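Local coordinates for periplasmic binding protein/LacI transcriptional regulator (Alkaliphilus metalliredigens, PDB 3CTP) that binds D-xylulofuranose between the two lobes of a periplasmic-binding-protein-like domain and probably acts as a sugar-responsive transcriptional repressor of the LacI family, at residues A[164-169]-A[262-267]; A[208-213]-A[221-226]; A[245-250]-A[275-280]; A[253-256]-A[260-263]. All blocks are in the same frame, centred on the assembly; numbering follows the deposited sequence.

In the fold
All four contacts lie in the lobe of the sugar-binding domain built round the parallel sheet 206-209, 175-179, 234-237, 262-264. Strand 262-264 serves two of them: interaction 1 packs it against helix 156-169, and interaction 4, which shares Q262 and I263, closes the short loop leading into it. Interaction 3 joins helix 240-252 to the loop 275-280 and touches interactions 1 and 4, with G265 N 2.9 Å from T280 O and V255 N 3.1 Å from L250 O. Interaction 2 lies at the other edge strand, its centre about 19 Å from that of interaction 1, and meets interaction 3 on helix 240-252 through M226. D267 of interaction 1 binds the sugar directly; the sodium ion belongs to interaction 4.

Interaction 1 (A[164-169]-A[262-267]); sequences FDHLYE and QIIGFD. With XLF (beta-D-xylulofuranose), chain C.
The imidazole of H166 is approached obliquely by the CD1 methyl of I264, which lies 4.1 Å from the ring's CD2. The side chain leaves the helix toward the strand, and CG anti to the backbone N (chi1 180°) places the ring beside that methyl; its NE2 is hydrogen-bonded to T323 OG1. A second flat group, the carboxylate of D267, faces the sugar with both oxygens: xylulofuranose O2 donates to OD1 and O1 donates to OD2, each at 2.6 Å.

The packing of helix on strand is apolar. I264 sends its CG2 methyl into the fork of L167, 4.0 Å from CG and nearly as close to both CD methyls, while the CB of Q262 lies 4.4 Å from L167 CD2. Helix 164-169 runs nearly antiparallel to the strand (164°, axes 9.6 Å apart), as expected where a helix covers a parallel sheet in a Rossmann-like lobe.

One short segment therefore passes from an edge strand buried under a helix to the ligand pocket. Q284 NE2 also bonds D267 OD1, and paired acceptance by the carboxylate is consistent with the two neighbouring hydroxyls, O1 and O2, being recognised together.

Interaction 2 (A[208-213]-A[221-226]); sequences IEFQHD and EDINSM
I223 overlaps the rim of the F210 ring: its CD1 methyl sits at the ring edge, near the ring plane, 4.1 Å from CZ and 4.2 Å from CE1. The two side chains cross at about a right angle. F210 has its CG anti to the carbonyl carbon (chi1 -80°), which brings the far end of the ring closer to segment 221-226 than its CB direction alone would suggest.

The other branch of I223 is used as well. Its CG2 methyl lies 4.2 Å from I208 CD1, so I223 touches two residues separated by E209, I208 by one methyl and F210 by the other. No hydrogen bond joins the segments, and the 111 Å² buried between them comes from these three apolar side chains.

Within segment 208-213, Q211 NE2 donates to E209 OE1 at 3.1 Å, almost straight (169°) and on the anti lone pair; it also reaches E209 O, but there it stands above the carbonyl plane and the bond is more bent (143°). A type II turn begins at I223 itself and runs to M226, its closing bond weak.

Further in, I208 touches L176 and F210 touches I178, both on strand 175-179. The arrangement is that of an edge strand in a parallel alpha/beta sheet, here 206-209 with the residues just after it, overlaid by the irregular connection leading to strand 234-237 of the periplasmic-binding-protein fold.

Interaction 3 (A[245-250]-A[275-280]); sequences TVMRAL and LYPSLT
Segment 245-250 is part of helix 240-252, and it faces an irregular segment, 275-280, that begins where helix 271-274 ends and contains a cis peptide before P277; the nearest CA atoms, of M247 and Y276, are 9.2 Å apart. This is the C-terminal lobe of a periplasmic-binding-protein fold, in which the loop runs past the helix toward strand 281-283.

M247 carries the whole contact. Its side chain leaves the helix toward the loop and is extended as far as the sulfur, where it bends (chi3 58°), so that sulfur and terminal methyl find different neighbours. SD packs against L279 CD1 at 4.0 Å. CE turns instead to the ring of P277, 4.0 Å from CD, and comes within 4.4 Å of L275 CD1. The thioether thus lies across three apolar side chains, meeting those of P277 and L279 at oblique angles, and no hydrogen bond links the segments.

L279 also packs against A243 of the same helix and I263 of the adjoining strand. Nearby, R248 points its guanidinium away from the loop and forms a salt bridge with E273 of the second subunit, which places this helix at the dimer interface.

One buried polar atom, P277 O, has no hydrogen-bonding partner in the model; the CE methyl of M247 lies 3.5 Å from it.

Interaction 4 (A[253-256]-A[260-263]); sequences RGVS and EVQI. With NA (sodium ion), chain D.
E260 and S256 grip each other through two hydrogen bonds running in opposite directions. The amide S256 N donates to the carboxylate oxygen E260 OE1 at 2.8 Å (162°), and OE1 accepts on its anti lone pair, the one away from the other oxygen. In return E260 N donates to S256 O, also at 2.8 Å, approaching 32° out of the carbonyl plane. E260 CG lies anti to its own carbonyl carbon (chi1 -69°) and the chain is extended beyond it, which carries the carboxylate back alongside the 253-256 backbone. Next to this polar pair, V255 CG1 packs on V261 CG1 at 3.8 Å, the two side chains crossing at a slant.

A water ties the same groups together. It donates to E260 OE1 at 2.6 Å and to G254 O, and accepts from S256 OG. OE1 therefore accepts from both an amide and a water, an environment that would be expected to favour the charged carboxylate.

The contact closes the short connection between helix 240-252 and edge strand 262-264, a helix-to-strand link of the parallel alpha/beta lobe. G254, with positive phi, is the C-prime residue of a Schellman motif ending that helix, where V255 N reaches L250 O and G254 N reaches K251 O. Both valines also touch L250.

On the other side of the E260 backbone, its carbonyl oxygen O binds the sodium ion at 2.2 Å. Two waters and the carbonyl oxygens of V230 and Y232 complete the five ligands seen.

Interaction 1 (A[164-169]-A[262-267])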
loop_
_atom_site.group_PDB
_atom_site.type_symbol
_atom_site.label_atom_id
_atom_site.label_comp_id
_atom_site.label_asym_id
_atom_site.label_seq_id
_atom_site.Cartn_x
_atom_site.Cartn_y
_atom_site.Cartn_z
ATOM N N PHE A 164 20.303 16.453 5.490
ATOM C CA PHE A 164 20.807 17.808 5.251
ATOM C C PHE A 164 22.217 17.757 4.675
ATOM O O PHE A 164 22.544 18.471 3.717
ATOM C CB PHE A 164 20.884 18.625 6.551
ATOM C CG PHE A 164 21.484 19.964 6.317
ATOM C CD1 PHE A 164 20.700 20.987 5.843
ATOM C CD2 PHE A 164 22.861 20.167 6.446
ATOM C CE1 PHE A 164 21.252 22.239 5.554
ATOM C CE2 PHE A 164 23.418 21.429 6.154
ATOM C CZ PHE A 164 22.620 22.440 5.714
ATOM N N ASP A 165 23.064 16.952 5.313
ATOM C CA ASP A 165 24.489 16.899 4.919
ATOM C C ASP A 165 24.577 16.497 3.445
ATOM O O ASP A 165 25.427 17.004 2.698
ATOM C CB ASP A 165 25.251 15.865 5.755
ATOM C CG ASP A 165 25.487 16.323 7.181
ATOM O OD1 ASP A 165 25.306 17.527 7.461
ATOM O OD2 ASP A 165 25.857 15.469 7.999
ATOM N N HIS A 166 23.694 15.597 3.009
ATOM C CA HIS A 166 23.758 15.147 1.609
ATOM C C HIS A 166 23.367 16.282 0.655
ATOM O O HIS A 166 24.064 16.545 -0.333
ATOM C CB HIS A 166 22.885 13.900 1.416
ATOM C CG HIS A 166 22.885 13.367 0.018
ATOM N ND1 HIS A 166 24.012 12.849 -0.585
ATOM C CD2 HIS A 166 21.880 13.248 -0.885
ATOM C CE1 HIS A 166 23.707 12.461 -1.820
ATOM N NE2 HIS A 166 22.414 12.677 -2.017
ATOM N N LEU A 167 22.262 16.973 0.936
ATOM C CA LEU A 167 21.876 18.089 0.070
ATOM C C LEU A 167 22.980 19.141 0.050
ATOM O O LEU A 167 23.339 19.670 -1.000
ATOM C CB LEU A 167 20.582 18.746 0.525
ATOM C CG LEU A 167 19.356 17.859 0.326
ATOM C CD1 LEU A 167 18.146 18.636 0.804
ATOM C CD2 LEU A 167 19.185 17.470 -1.143
ATOM N N TYR A 168 23.507 19.482 1.211
ATOM C CA TYR A 168 24.557 20.522 1.291
ATOM C C TYR A 168 25.826 20.112 0.509
ATOM O O TYR A 168 26.421 20.914 -0.256
ATOM C CB TYR A 168 24.861 20.807 2.777
ATOM C CG TYR A 168 25.713 22.054 3.002
ATOM C CD1 TYR A 168 25.125 23.305 3.132
ATOM C CD2 TYR A 168 27.081 21.962 3.041
ATOM C CE1 TYR A 168 25.912 24.465 3.330
ATOM C CE2 TYR A 168 27.860 23.101 3.235
ATOM C CZ TYR A 168 27.267 24.334 3.376
ATOM O OH TYR A 168 28.054 25.463 3.567
ATOM N N GLU A 169 26.224 18.851 0.659
ATOM C CA GLU A 169 27.412 18.329 -0.039
ATOM C C GLU A 169 27.201 18.406 -1.545
ATOM O O GLU A 169 28.167 18.640 -2.294
ATOM C CB GLU A 169 27.684 16.877 0.363
ATOM C CG GLU A 169 28.679 16.144 -0.556
ATOM C CD GLU A 169 28.458 14.628 -0.605
ATOM O OE1 GLU A 169 27.418 14.151 -0.093
ATOM O OE2 GLU A 169 29.320 13.916 -1.163
ATOM N N GLN A 262 16.745 19.192 -6.478
ATOM C CA GLN A 262 17.110 17.854 -5.984
ATOM C C GLN A 262 16.162 17.480 -4.862
ATOM O O GLN A 262 15.699 18.368 -4.149
ATOM C CB GLN A 262 18.534 17.840 -5.468
ATOM C CG GLN A 262 19.573 18.241 -6.557
ATOM C CD GLN A 262 20.982 18.059 -6.064
ATOM O OE1 GLN A 262 21.360 16.972 -5.639
ATOM N NE2 GLN A 262 21.764 19.149 -6.062
ATOM N N ILE A 263 15.885 16.179 -4.714
ATOM C CA ILE A 263 14.884 15.704 -3.731
ATOM C C ILE A 263 15.495 14.554 -2.948
ATOM O O ILE A 263 16.109 13.645 -3.532
ATOM C CB ILE A 263 13.621 15.137 -4.435
ATOM C CG1 ILE A 263 13.128 16.076 -5.549
ATOM C CG2 ILE A 263 12.529 14.813 -3.403
ATOM C CD1 ILE A 263 12.543 17.354 -5.069
ATOM N N ILE A 264 15.318 14.581 -1.622
ATOM C CA ILE A 264 15.617 13.400 -0.808
ATOM C C ILE A 264 14.397 13.107 0.062
ATOM O O ILE A 264 13.787 14.037 0.602
ATOM C CB ILE A 264 16.887 13.608 0.036
ATOM C CG1 ILE A 264 17.173 12.383 0.926
ATOM C CG2 ILE A 264 16.788 14.885 0.862
ATOM C CD1 ILE A 264 18.588 12.401 1.486
ATOM N N GLY A 265 14.020 11.828 0.167
ATOM C CA GLY A 265 12.896 11.412 1.034
ATOM C C GLY A 265 13.375 10.720 2.302
ATOM O O GLY A 265 14.487 10.979 2.794
ATOM N N PHE A 266 12.529 9.827 2.841
ATOM C CA PHE A 266 12.920 9.035 3.993
ATOM C C PHE A 266 12.086 7.773 3.997
ATOM O O PHE A 266 10.877 7.849 3.786
ATOM C CB PHE A 266 12.620 9.809 5.294
ATOM C CG PHE A 266 13.502 9.430 6.474
ATOM C CD1 PHE A 266 14.513 10.293 6.896
ATOM C CD2 PHE A 266 13.264 8.278 7.204
ATOM C CE1 PHE A 266 15.305 9.980 8.000
ATOM C CE2 PHE A 266 14.054 7.953 8.302
ATOM C CZ PHE A 266 15.089 8.813 8.697
ATOM N N ASP A 267 12.746 6.642 4.247
ATOM C CA ASP A 267 12.157 5.315 4.489
ATOM C C ASP A 267 12.898 4.215 3.713
ATOM O O ASP A 267 13.086 3.116 4.220
ATOM C CB ASP A 267 10.712 5.162 4.018
ATOM C CG ASP A 267 9.700 5.855 4.913
ATOM O OD1 ASP A 267 10.008 6.164 6.097
ATOM O OD2 ASP A 267 8.553 6.028 4.422
HETATM O O4 XLF C . 6.251 8.424 11.203
HETATM C C4 XLF C . 7.187 8.371 10.124
HETATM C C5 XLF C . 6.613 9.192 8.979
HETATM O O5 XLF C . 6.211 8.249 7.980
HETATM C C3 XLF C . 7.289 6.960 9.567
HETATM O O3 XLF C . 8.536 6.342 9.911
HETATM C C2 XLF C . 7.184 7.214 8.088
HETATM O O2 XLF C . 8.438 7.688 7.556
HETATM C C1 XLF C . 6.697 6.003 7.318
HETATM O O1 XLF C . 6.506 6.364 5.941
#

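Interaction 2 (A[208-213]-A[221-226])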
loop_
_atom_site.group_PDB
_atom_site.type_symbol
_atom_site.label_atom_id
_atom_site.label_comp_id
_atom_site.label_asym_id
_atom_site.label_seq_id
_atom_site.Cartn_x
_atom_site.Cartn_y
_atom_site.Cartn_z
ATOM N N ILE A 208 7.586 23.657 5.166
ATOM C CA ILE A 208 6.130 23.528 4.940
ATOM C C ILE A 208 5.705 22.307 5.744
ATOM O O ILE A 208 6.372 21.284 5.673
ATOM C CB ILE A 208 5.855 23.262 3.448
ATOM C CG1 ILE A 208 6.188 24.516 2.631
ATOM C CG2 ILE A 208 4.381 22.858 3.191
ATOM C CD1 ILE A 208 6.085 24.303 1.114
ATOM N N GLU A 209 4.640 22.411 6.530
ATOM C CA GLU A 209 4.270 21.303 7.419
ATOM C C GLU A 209 2.991 20.644 6.964
ATOM O O GLU A 209 1.912 21.247 7.035
ATOM C CB GLU A 209 4.049 21.813 8.845
ATOM C CG GLU A 209 3.744 20.716 9.876
ATOM C CD GLU A 209 3.571 21.319 11.264
ATOM O OE1 GLU A 209 2.447 21.750 11.595
ATOM O OE2 GLU A 209 4.568 21.395 12.011
ATOM N N PHE A 210 3.086 19.395 6.515
ATOM C CA PHE A 210 1.876 18.671 6.125
ATOM C C PHE A 210 1.204 18.184 7.391
ATOM O O PHE A 210 1.897 17.828 8.359
ATOM C CB PHE A 210 2.243 17.426 5.300
ATOM C CG PHE A 210 2.548 17.692 3.843
ATOM C CD1 PHE A 210 2.809 18.964 3.361
ATOM C CD2 PHE A 210 2.602 16.619 2.955
ATOM C CE1 PHE A 210 3.080 19.182 2.007
ATOM C CE2 PHE A 210 2.892 16.824 1.589
ATOM C CZ PHE A 210 3.133 18.103 1.123
ATOM N N GLN A 211 -0.134 18.142 7.403
ATOM C CA GLN A 211 -0.836 17.747 8.641
ATOM C C GLN A 211 -1.216 16.289 8.699
ATOM O O GLN A 211 -1.751 15.802 9.736
ATOM C CB GLN A 211 -2.124 18.571 8.800
ATOM C CG GLN A 211 -1.843 20.073 8.808
ATOM C CD GLN A 211 -0.913 20.468 9.932
ATOM O OE1 GLN A 211 -1.182 20.168 11.100
ATOM N NE2 GLN A 211 0.185 21.144 9.593
ATOM N N HIS A 212 -0.966 15.577 7.598
ATOM C CA HIS A 212 -1.321 14.164 7.513
ATOM C C HIS A 212 -0.200 13.432 6.782
ATOM O O HIS A 212 0.510 14.030 5.975
ATOM C CB HIS A 212 -2.593 13.971 6.668
ATOM C CG HIS A 212 -3.781 14.705 7.196
ATOM N ND1 HIS A 212 -4.084 15.996 6.816
ATOM C CD2 HIS A 212 -4.742 14.331 8.073
ATOM C CE1 HIS A 212 -5.186 16.389 7.438
ATOM N NE2 HIS A 212 -5.609 15.395 8.204
ATOM N N ASP A 213 -0.077 12.139 7.063
ATOM C CA ASP A 213 0.694 11.252 6.189
ATOM C C ASP A 213 -0.102 11.116 4.889
ATOM O O ASP A 213 -1.224 11.636 4.748
ATOM C CB ASP A 213 0.844 9.887 6.895
ATOM C CG ASP A 213 1.932 9.008 6.308
ATOM O OD1 ASP A 213 2.610 9.417 5.339
ATOM O OD2 ASP A 213 2.116 7.900 6.866
ATOM N N GLU A 221 -4.957 17.713 -3.925
ATOM C CA GLU A 221 -4.653 18.910 -3.117
ATOM C C GLU A 221 -3.440 19.644 -3.684
ATOM O O GLU A 221 -2.480 19.004 -4.122
ATOM C CB GLU A 221 -4.397 18.518 -1.667
ATOM C CG GLU A 221 -5.648 17.937 -1.022
ATOM C CD GLU A 221 -5.431 17.472 0.389
ATOM O OE1 GLU A 221 -4.293 17.090 0.751
ATOM O OE2 GLU A 221 -6.427 17.439 1.132
ATOM N N ASP A 222 -3.487 20.972 -3.677
ATOM C CA ASP A 222 -2.380 21.801 -4.175
ATOM C C ASP A 222 -1.600 22.375 -3.015
ATOM O O ASP A 222 -2.135 22.504 -1.917
ATOM C CB ASP A 222 -2.936 23.011 -4.921
ATOM C CG ASP A 222 -3.723 22.645 -6.161
ATOM O OD1 ASP A 222 -3.390 21.636 -6.814
ATOM O OD2 ASP A 222 -4.665 23.400 -6.490
ATOM N N ILE A 223 -0.339 22.728 -3.259
ATOM C CA ILE A 223 0.423 23.553 -2.321
ATOM C C ILE A 223 0.311 25.001 -2.800
ATOM O O ILE A 223 0.482 25.288 -3.998
ATOM C CB ILE A 223 1.897 23.117 -2.267
ATOM C CG1 ILE A 223 2.011 21.726 -1.622
ATOM C CG2 ILE A 223 2.733 24.118 -1.469
ATOM C CD1 ILE A 223 3.424 21.184 -1.635
ATOM N N ASN A 224 -0.026 25.912 -1.893
ATOM C CA ASN A 224 -0.143 27.321 -2.249
ATOM C C ASN A 224 1.222 27.758 -2.748
ATOM O O ASN A 224 2.225 27.392 -2.142
ATOM C CB ASN A 224 -0.486 28.128 -1.010
ATOM C CG ASN A 224 -0.760 29.575 -1.327
ATOM O OD1 ASN A 224 -1.601 29.874 -2.168
ATOM N ND2 ASN A 224 -0.056 30.485 -0.647
ATOM N N SER A 225 1.274 28.525 -3.830
ATOM C CA SER A 225 2.580 29.006 -4.332
ATOM C C SER A 225 3.476 27.858 -4.770
ATOM O O SER A 225 4.709 27.918 -4.659
ATOM C CB SER A 225 3.297 29.844 -3.278
ATOM O OG SER A 225 2.766 31.165 -3.242
ATOM N N MET A 226 2.854 26.807 -5.283
ATOM C CA MET A 226 3.590 25.693 -5.860
ATOM C C MET A 226 4.568 26.210 -6.910
ATOM O O MET A 226 5.640 25.647 -7.112
ATOM C CB MET A 226 2.601 24.719 -6.504
ATOM C CG MET A 226 3.201 23.425 -7.014
ATOM S SD MET A 226 3.833 22.326 -5.749
ATOM C CE MET A 226 5.307 21.746 -6.621
#

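Interaction 3 (A[245-250]-A[275-280])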
loop_
_atom_site.group_PDB
_atom_site.type_symbol
_atom_site.label_atom_id
_atom_site.label_comp_id
_atom_site.label_asym_id
_atom_site.label_seq_id
_atom_site.Cartn_x
_atom_site.Cartn_y
_atom_site.Cartn_z
ATOM N N THR A 245 4.441 12.375 -3.998
ATOM C CA THR A 245 3.368 13.335 -4.338
ATOM C C THR A 245 3.966 14.686 -4.726
ATOM O O THR A 245 3.489 15.365 -5.644
ATOM C CB THR A 245 2.350 13.554 -3.181
ATOM O OG1 THR A 245 2.993 14.273 -2.096
ATOM C CG2 THR A 245 1.819 12.214 -2.715
ATOM N N VAL A 246 5.033 15.066 -4.024
ATOM C CA VAL A 246 5.713 16.331 -4.337
ATOM C C VAL A 246 6.325 16.261 -5.733
ATOM O O VAL A 246 6.206 17.189 -6.523
ATOM C CB VAL A 246 6.802 16.648 -3.286
ATOM C CG1 VAL A 246 7.673 17.872 -3.725
ATOM C CG2 VAL A 246 6.168 16.861 -1.908
ATOM N N MET A 247 6.990 15.158 -6.052
ATOM C CA MET A 247 7.597 15.038 -7.375
ATOM C C MET A 247 6.513 15.041 -8.456
ATOM O O MET A 247 6.740 15.572 -9.552
ATOM C CB MET A 247 8.402 13.742 -7.451
ATOM C CG MET A 247 9.709 13.810 -6.645
ATOM S SD MET A 247 10.734 12.278 -6.576
ATOM C CE MET A 247 11.053 11.957 -8.330
ATOM N N ARG A 248 5.370 14.412 -8.176
ATOM C CA ARG A 248 4.271 14.400 -9.170
ATOM C C ARG A 248 3.836 15.826 -9.475
ATOM O O ARG A 248 3.629 16.199 -10.647
ATOM C CB ARG A 248 3.067 13.617 -8.638
ATOM C CG ARG A 248 1.698 14.007 -9.300
ATOM C CD ARG A 248 0.569 13.160 -8.680
ATOM N NE ARG A 248 -0.755 13.375 -9.268
ATOM C CZ ARG A 248 -1.653 14.215 -8.775
ATOM N NH1 ARG A 248 -1.358 14.939 -7.706
ATOM N NH2 ARG A 248 -2.850 14.330 -9.352
ATOM N N ALA A 249 3.707 16.633 -8.424
ATOM C CA ALA A 249 3.304 18.035 -8.602
ATOM C C ALA A 249 4.340 18.802 -9.394
ATOM O O ALA A 249 3.993 19.602 -10.257
ATOM C CB ALA A 249 3.071 18.704 -7.272
ATOM N N LEU A 250 5.615 18.587 -9.086
ATOM C CA LEU A 250 6.696 19.260 -9.830
ATOM C C LEU A 250 6.694 18.831 -11.293
ATOM O O LEU A 250 6.823 19.683 -12.203
ATOM C CB LEU A 250 8.054 18.951 -9.177
ATOM C CG LEU A 250 8.309 19.649 -7.835
ATOM C CD1 LEU A 250 9.511 19.063 -7.122
ATOM C CD2 LEU A 250 8.487 21.167 -8.010
ATOM N N LEU A 275 9.074 4.562 -8.852
ATOM C CA LEU A 275 8.994 5.802 -9.657
ATOM C C LEU A 275 10.335 6.384 -10.201
ATOM O O LEU A 275 11.403 5.899 -9.876
ATOM C CB LEU A 275 8.263 6.899 -8.886
ATOM C CG LEU A 275 8.916 7.369 -7.563
ATOM C CD1 LEU A 275 10.417 7.639 -7.673
ATOM C CD2 LEU A 275 8.236 8.604 -7.078
ATOM N N TYR A 276 10.241 7.458 -10.998
ATOM C CA TYR A 276 11.348 7.916 -11.865
ATOM C C TYR A 276 11.415 9.435 -11.980
ATOM O O TYR A 276 10.391 10.097 -12.168
ATOM C CB TYR A 276 11.155 7.306 -13.258
ATOM C CG TYR A 276 12.136 7.779 -14.303
ATOM C CD1 TYR A 276 13.158 6.952 -14.742
ATOM C CD2 TYR A 276 12.031 9.046 -14.855
ATOM C CE1 TYR A 276 14.067 7.375 -15.702
ATOM C CE2 TYR A 276 12.932 9.480 -15.819
ATOM C CZ TYR A 276 13.946 8.637 -16.237
ATOM O OH TYR A 276 14.841 9.061 -17.194
ATOM N N PRO A 277 12.615 10.008 -11.833
ATOM C CA PRO A 277 13.829 9.275 -11.500
ATOM C C PRO A 277 13.691 8.658 -10.113
ATOM O O PRO A 277 12.887 9.134 -9.309
ATOM C CB PRO A 277 14.920 10.356 -11.513
ATOM C CG PRO A 277 14.214 11.638 -11.350
ATOM C CD PRO A 277 12.830 11.465 -11.885
ATOM N N SER A 278 14.461 7.605 -9.847
ATOM C CA SER A 278 14.385 6.928 -8.559
ATOM C C SER A 278 14.885 7.836 -7.436
ATOM O O SER A 278 15.761 8.666 -7.638
ATOM C CB SER A 278 15.171 5.633 -8.581
ATOM O OG SER A 278 16.513 5.921 -8.994
ATOM N N LEU A 279 14.318 7.638 -6.248
ATOM C CA LEU A 279 14.393 8.611 -5.164
ATOM C C LEU A 279 15.561 8.372 -4.210
ATOM O O LEU A 279 15.654 7.320 -3.577
ATOM C CB LEU A 279 13.083 8.520 -4.357
ATOM C CG LEU A 279 12.928 9.427 -3.143
ATOM C CD1 LEU A 279 12.937 10.883 -3.535
ATOM C CD2 LEU A 279 11.597 9.092 -2.494
ATOM N N THR A 280 16.439 9.358 -4.067
ATOM C CA THR A 280 17.428 9.323 -2.995
ATOM C C THR A 280 16.693 9.392 -1.664
ATOM O O THR A 280 15.711 10.142 -1.520
ATOM C CB THR A 280 18.365 10.513 -3.122
ATOM O OG1 THR A 280 19.099 10.372 -4.343
ATOM C CG2 THR A 280 19.319 10.592 -1.926
#

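Interaction 4 (A[253-256]-A[260-263])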
loop_
_atom_site.group_PDB
_atom_site.type_symbol
_atom_site.label_atom_id
_atom_site.label_comp_id
_atom_site.label_asym_id
_atom_site.label_seq_id
_atom_site.Cartn_x
_atom_site.Cartn_y
_atom_site.Cartn_z
ATOM N N ARG A 253 4.312 20.477 -13.586
ATOM C CA ARG A 253 4.677 21.849 -13.938
ATOM C C ARG A 253 5.885 21.856 -14.863
ATOM O O ARG A 253 6.457 22.907 -15.115
ATOM C CB ARG A 253 5.036 22.678 -12.704
ATOM C CG ARG A 253 4.348 22.335 -11.415
ATOM C CD ARG A 253 3.534 23.500 -10.891
ATOM N NE ARG A 253 4.110 24.809 -11.179
ATOM C CZ ARG A 253 3.393 25.929 -11.236
ATOM N NH1 ARG A 253 2.084 25.887 -11.019
ATOM N NH2 ARG A 253 3.976 27.088 -11.507
ATOM N N GLY A 254 6.311 20.690 -15.324
ATOM C CA GLY A 254 7.445 20.615 -16.242
ATOM C C GLY A 254 8.811 20.753 -15.607
ATOM O O GLY A 254 9.801 21.012 -16.298
ATOM N N VAL A 255 8.885 20.561 -14.291
ATOM C CA VAL A 255 10.149 20.709 -13.565
ATOM C C VAL A 255 11.037 19.492 -13.789
ATOM O O VAL A 255 10.549 18.356 -13.793
ATOM C CB VAL A 255 9.890 20.945 -12.045
ATOM C CG1 VAL A 255 11.180 20.882 -11.241
ATOM C CG2 VAL A 255 9.231 22.285 -11.837
ATOM N N SER A 256 12.337 19.726 -14.005
ATOM C CA SER A 256 13.273 18.642 -14.236
ATOM C C SER A 256 13.989 18.332 -12.939
ATOM O O SER A 256 14.555 19.213 -12.303
ATOM C CB SER A 256 14.303 19.008 -15.321
ATOM O OG SER A 256 13.715 18.869 -16.608
ATOM N N GLU A 260 16.849 20.785 -11.994
ATOM C CA GLU A 260 16.346 22.051 -11.498
ATOM C C GLU A 260 16.159 22.041 -9.986
ATOM O O GLU A 260 16.247 23.082 -9.328
ATOM C CB GLU A 260 15.017 22.360 -12.166
ATOM C CG GLU A 260 15.195 22.683 -13.645
ATOM C CD GLU A 260 13.939 23.208 -14.271
ATOM O OE1 GLU A 260 13.004 22.421 -14.496
ATOM O OE2 GLU A 260 13.902 24.424 -14.574
ATOM N N VAL A 261 15.863 20.872 -9.430
ATOM C CA VAL A 261 15.736 20.789 -7.987
ATOM C C VAL A 261 16.043 19.358 -7.596
ATOM O O VAL A 261 15.687 18.423 -8.335
ATOM C CB VAL A 261 14.346 21.206 -7.529
ATOM C CG1 VAL A 261 13.336 20.293 -8.128
ATOM C CG2 VAL A 261 14.257 21.179 -5.980
ATOM N N GLN A 262 16.745 19.192 -6.478
ATOM C CA GLN A 262 17.110 17.854 -5.984
ATOM C C GLN A 262 16.162 17.480 -4.862
ATOM O O GLN A 262 15.699 18.368 -4.149
ATOM C CB GLN A 262 18.534 17.840 -5.468
ATOM C CG GLN A 262 19.573 18.241 -6.557
ATOM C CD GLN A 262 20.982 18.059 -6.064
ATOM O OE1 GLN A 262 21.360 16.972 -5.639
ATOM N NE2 GLN A 262 21.764 19.149 -6.062
ATOM N N ILE A 263 15.885 16.179 -4.714
ATOM C CA ILE A 263 14.884 15.704 -3.731
ATOM C C ILE A 263 15.495 14.554 -2.948
ATOM O O ILE A 263 16.109 13.645 -3.532
ATOM C CB ILE A 263 13.621 15.137 -4.435
ATOM C CG1 ILE A 263 13.128 16.076 -5.549
ATOM C CG2 ILE A 263 12.529 14.813 -3.403
ATOM C CD1 ILE A 263 12.543 17.354 -5.069
HETATM NA NA NA D . 15.860 25.080 -8.376
HETATM O O HOH W 1 12.333 21.579 -16.899
HETATM O O HOH W 2 16.055 26.507 -10.094
HETATM O O HOH W 3 17.996 25.701 -8.036
#